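PDB 4MN7: GAF domain-containing protein from Thermoplasma acidophilum, which probably reduces free methionine-R-sulfoxide to methionine, as a type II free methionine-R-sulfoxide reductase built on a GAF domain. Local coordinates for residues 25-30 against 41-46. The protein carries 1 engineered substitution. Residues are numbered along the deposited sequence; the frame is centred on the assembly and turned at random.
Sequences YDWVGF and EAFVGE
Trp27 swings its indole away from its own backbone N (chi1 -168°), which carries the end of the side chain across to the 41-46 segment, while Phe43 holds CG between its N and carbonyl carbon (chi1 72°), setting its ring beside the indole. The five-membered ring of Trp27 and the Phe43 ring are nearly parallel but slid so far apart that they barely overlap, with Trp27 NE1 3.6 Å from Phe43 CD2. Trp27 CZ2 adds an apolar contact with Phe43 CB at 3.7 Å. Beyond the strand, the indole N-H reaches the backbone of the outgoing loop, Trp27 NE1 donating to Glu46 O at 2.7 Å in a markedly bent bond (130° at the hydrogen). Tryptophan suits this place because one side chain offers both a broad apolar surface and a donor at its rim; a phenylalanine here would probably leave Glu46 O without this bond and the loop less firmly held. Glycine fits two neighbouring positions: a side chain at Gly29 would run into Trp27 CH2, and one at Gly45 would strike Trp27 CD1 and, at this residue's backbone angles, be jammed against Val44 O. A water bridges Asp26 O and Glu46 N, closing a second link to the loop.

The strands pair antiparallel. Val28 and Val44, a hydrogen-bonded pair, exchange two backbone hydrogen bonds, Val28 N to Val44 O (3.1 Å) and Val44 N to Val28 O (2.8 Å); Gly29 and Phe43 form the non-hydrogen-bonded pair beside them. Farther along, Phe30 N donates to Ala42 O and Glu41 N to Phe30 O, and a classic bulge sets Glu41 and Ala42 together opposite Phe30. Val28, Phe30, Ala42 and Val44 share one face, and beta-branched valines are at ease in such extended backbone. This hairpin of strands 27-34 and 37-44 belongs to the antiparallel GAF sheet: helix 2-21 packs on Phe30, Ala42 and Val44, while strand 101-110 pairs with 27-34 along its other edge.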
ATOM      1  N   TYR A  25      17.066 -11.175  -1.809  1.00 46.10           N
ATOM      2  CA  TYR A  25      16.384 -10.265  -2.718  1.00 38.54           C
ATOM      3  C   TYR A  25      17.304  -9.095  -2.902  1.00 38.61           C
ATOM      4  O   TYR A  25      17.463  -8.326  -1.985  1.00 37.94           O
ATOM      5  CB  TYR A  25      15.038  -9.775  -2.156  1.00 35.67           C
ATOM      6  CG  TYR A  25      13.941 -10.814  -2.050  1.00 38.42           C
ATOM      7  CD1 TYR A  25      14.179 -12.181  -2.142  1.00 34.83           C
ATOM      8  CD2 TYR A  25      12.636 -10.418  -1.821  1.00 34.36           C
ATOM      9  CE1 TYR A  25      13.136 -13.098  -2.013  1.00 41.48           C
ATOM     10  CE2 TYR A  25      11.598 -11.335  -1.695  1.00 35.58           C
ATOM     11  CZ  TYR A  25      11.858 -12.657  -1.789  1.00 40.88           C
ATOM     12  OH  TYR A  25      10.826 -13.502  -1.673  1.00 39.07           O
ATOM     13  N   ASP A  26      17.906  -8.953  -4.092  1.00 35.50           N
ATOM     14  CA  ASP A  26      18.892  -7.892  -4.351  1.00 35.52           C
ATOM     15  C   ASP A  26      18.401  -6.684  -5.127  1.00 39.90           C
ATOM     16  O   ASP A  26      18.985  -5.651  -5.009  1.00 37.38           O
ATOM     17  CB  ASP A  26      20.103  -8.489  -5.076  1.00 43.05           C
ATOM     18  CG  ASP A  26      20.856  -9.452  -4.185  1.00 44.38           C
ATOM     19  OD1 ASP A  26      21.226  -8.956  -3.120  1.00 43.50           O
ATOM     20  OD2 ASP A  26      20.991 -10.653  -4.486  1.00 38.47           O
ATOM     21  N   TRP A  27      17.298  -6.816  -5.882  1.00 39.77           N
ATOM     22  CA  TRP A  27      16.684  -5.743  -6.621  1.00 33.24           C
ATOM     23  C   TRP A  27      15.188  -6.025  -6.598  1.00 31.12           C
ATOM     24  O   TRP A  27      14.751  -7.125  -6.851  1.00 35.33           O
ATOM     25  CB  TRP A  27      17.220  -5.705  -8.090  1.00 33.75           C
ATOM     26  CG  TRP A  27      16.871  -4.453  -8.877  1.00 33.52           C
ATOM     27  CD1 TRP A  27      17.536  -3.294  -8.899  1.00 35.95           C
ATOM     28  CD2 TRP A  27      15.711  -4.261  -9.670  1.00 37.20           C
ATOM     29  NE1 TRP A  27      16.901  -2.386  -9.680  1.00 33.72           N
ATOM     30  CE2 TRP A  27      15.758  -2.958 -10.157  1.00 33.19           C
ATOM     31  CE3 TRP A  27      14.628  -5.088 -10.031  1.00 36.25           C
ATOM     32  CZ2 TRP A  27      14.766  -2.434 -10.962  1.00 34.85           C
ATOM     33  CZ3 TRP A  27      13.629  -4.566 -10.841  1.00 37.60           C
ATOM     34  CH2 TRP A  27      13.719  -3.264 -11.318  1.00 36.83           C
ATOM     35  N   VAL A  28      14.417  -5.021  -6.254  1.00 34.01           N
ATOM     36  CA  VAL A  28      12.991  -5.097  -6.257  1.00 30.82           C
ATOM     37  C   VAL A  28      12.387  -3.940  -7.009  1.00 34.75           C
ATOM     38  O   VAL A  28      12.709  -2.796  -6.753  1.00 34.70           O
ATOM     39  CB  VAL A  28      12.454  -5.114  -4.816  1.00 34.57           C
ATOM     40  CG1 VAL A  28      10.936  -5.325  -4.844  1.00 33.74           C
ATOM     41  CG2 VAL A  28      13.123  -6.247  -4.036  1.00 29.84           C
ATOM     42  N   GLY A  29      11.499  -4.256  -7.927  1.00 32.42           N
ATOM     43  CA  GLY A  29      10.780  -3.238  -8.674  1.00 36.28           C
ATOM     44  C   GLY A  29       9.344  -3.546  -9.007  1.00 33.26           C
ATOM     45  O   GLY A  29       8.950  -4.707  -9.128  1.00 31.76           O
ATOM     46  N   PHE A  30       8.571  -2.468  -9.164  1.00 33.09           N
ATOM     47  CA  PHE A  30       7.257  -2.536  -9.666  1.00 34.28           C
ATOM     48  C   PHE A  30       7.237  -1.937 -11.059  1.00 36.36           C
ATOM     49  O   PHE A  30       7.541  -0.713 -11.264  1.00 33.54           O
ATOM     50  CB  PHE A  30       6.249  -1.784  -8.820  1.00 34.43           C
ATOM     51  CG  PHE A  30       5.887  -2.449  -7.485  1.00 36.76           C
ATOM     52  CD1 PHE A  30       6.784  -2.510  -6.444  1.00 36.61           C
ATOM     53  CD2 PHE A  30       4.611  -2.930  -7.253  1.00 31.69           C
ATOM     54  CE1 PHE A  30       6.430  -3.087  -5.211  1.00 36.39           C
ATOM     55  CE2 PHE A  30       4.259  -3.463  -6.014  1.00 33.83           C
ATOM     56  CZ  PHE A  30       5.186  -3.549  -5.002  1.00 33.66           C
ATOM     57  N   GLU A  41       7.819   2.019 -12.067  1.00 32.15           N
ATOM     58  CA  GLU A  41       7.390   3.157 -11.283  1.00 31.67           C
ATOM     59  C   GLU A  41       7.999   3.240  -9.863  1.00 32.69           C
ATOM     60  O   GLU A  41       7.916   4.254  -9.216  1.00 34.72           O
ATOM     61  CB  GLU A  41       5.879   3.254 -11.259  1.00 33.12           C
ATOM     62  CG  GLU A  41       5.268   3.370 -12.664  1.00 33.81           C
ATOM     63  CD  GLU A  41       5.387   4.819 -13.238  1.00 35.45           C
ATOM     64  OE1 GLU A  41       6.063   5.658 -12.629  1.00 31.92           O
ATOM     65  OE2 GLU A  41       4.787   5.131 -14.276  1.00 36.05           O
ATOM     66  N   ALA A  42       8.597   2.175  -9.399  1.00 34.11           N
ATOM     67  CA  ALA A  42       9.310   2.189  -8.140  1.00 33.48           C
ATOM     68  C   ALA A  42      10.247   1.022  -8.122  1.00 32.82           C
ATOM     69  O   ALA A  42       9.942  -0.070  -8.683  1.00 35.12           O
ATOM     70  CB  ALA A  42       8.332   2.111  -6.949  1.00 37.34           C
ATOM     71  N   PHE A  43      11.387   1.222  -7.468  1.00 32.96           N
ATOM     72  CA  PHE A  43      12.355   0.152  -7.210  1.00 38.16           C
ATOM     73  C   PHE A  43      13.337   0.481  -6.100  1.00 39.96           C
ATOM     74  O   PHE A  43      13.614   1.632  -5.847  1.00 39.25           O
ATOM     75  CB  PHE A  43      13.222  -0.129  -8.449  1.00 42.02           C
ATOM     76  CG  PHE A  43      14.218   0.951  -8.739  1.00 38.22           C
ATOM     77  CD1 PHE A  43      13.800   2.166  -9.276  1.00 41.62           C
ATOM     78  CD2 PHE A  43      15.547   0.750  -8.488  1.00 42.14           C
ATOM     79  CE1 PHE A  43      14.698   3.181  -9.516  1.00 46.60           C
ATOM     80  CE2 PHE A  43      16.471   1.736  -8.744  1.00 46.36           C
ATOM     81  CZ  PHE A  43      16.045   2.970  -9.238  1.00 47.25           C
ATOM     82  N   VAL A  44      13.923  -0.551  -5.526  1.00 37.21           N
ATOM     83  CA  VAL A  44      15.092  -0.397  -4.685  1.00 40.77           C
ATOM     84  C   VAL A  44      16.175  -1.271  -5.204  1.00 39.29           C
ATOM     85  O   VAL A  44      15.945  -2.439  -5.577  1.00 38.09           O
ATOM     86  CB  VAL A  44      14.777  -0.755  -3.208  1.00 44.90           C
ATOM     87  CG1 VAL A  44      16.038  -0.751  -2.370  1.00 55.96           C
ATOM     88  CG2 VAL A  44      13.843   0.297  -2.624  1.00 41.66           C
ATOM     89  N   GLY A  45      17.375  -0.701  -5.217  1.00 39.97           N
ATOM     90  CA  GLY A  45      18.600  -1.395  -5.631  1.00 34.72           C
ATOM     91  C   GLY A  45      19.334  -0.571  -6.690  1.00 36.40           C
ATOM     92  O   GLY A  45      19.028   0.598  -6.892  1.00 45.60           O
ATOM     93  N   GLU A  46      20.245  -1.213  -7.403  1.00 42.19           N
ATOM     94  CA  GLU A  46      21.028  -0.587  -8.486  1.00 48.18           C
ATOM     95  C   GLU A  46      20.124  -0.119  -9.648  1.00 53.80           C
ATOM     96  O   GLU A  46      19.059  -0.705  -9.916  1.00 49.01           O
ATOM     97  CB  GLU A  46      21.961  -1.685  -8.984  1.00 56.09           C
ATOM     98  CG  GLU A  46      23.233  -1.356  -9.728  1.00 65.67           C
ATOM     99  CD  GLU A  46      23.797  -2.636 -10.367  1.00 69.56           C
ATOM    100  OE1 GLU A  46      23.425  -3.755  -9.905  1.00 68.61           O
ATOM    101  OE2 GLU A  46      24.567  -2.550 -11.345  1.00 64.95           O
TER
HETATM  102  O   HOH W   1      20.458  -4.188  -6.815  1.00 42.41           O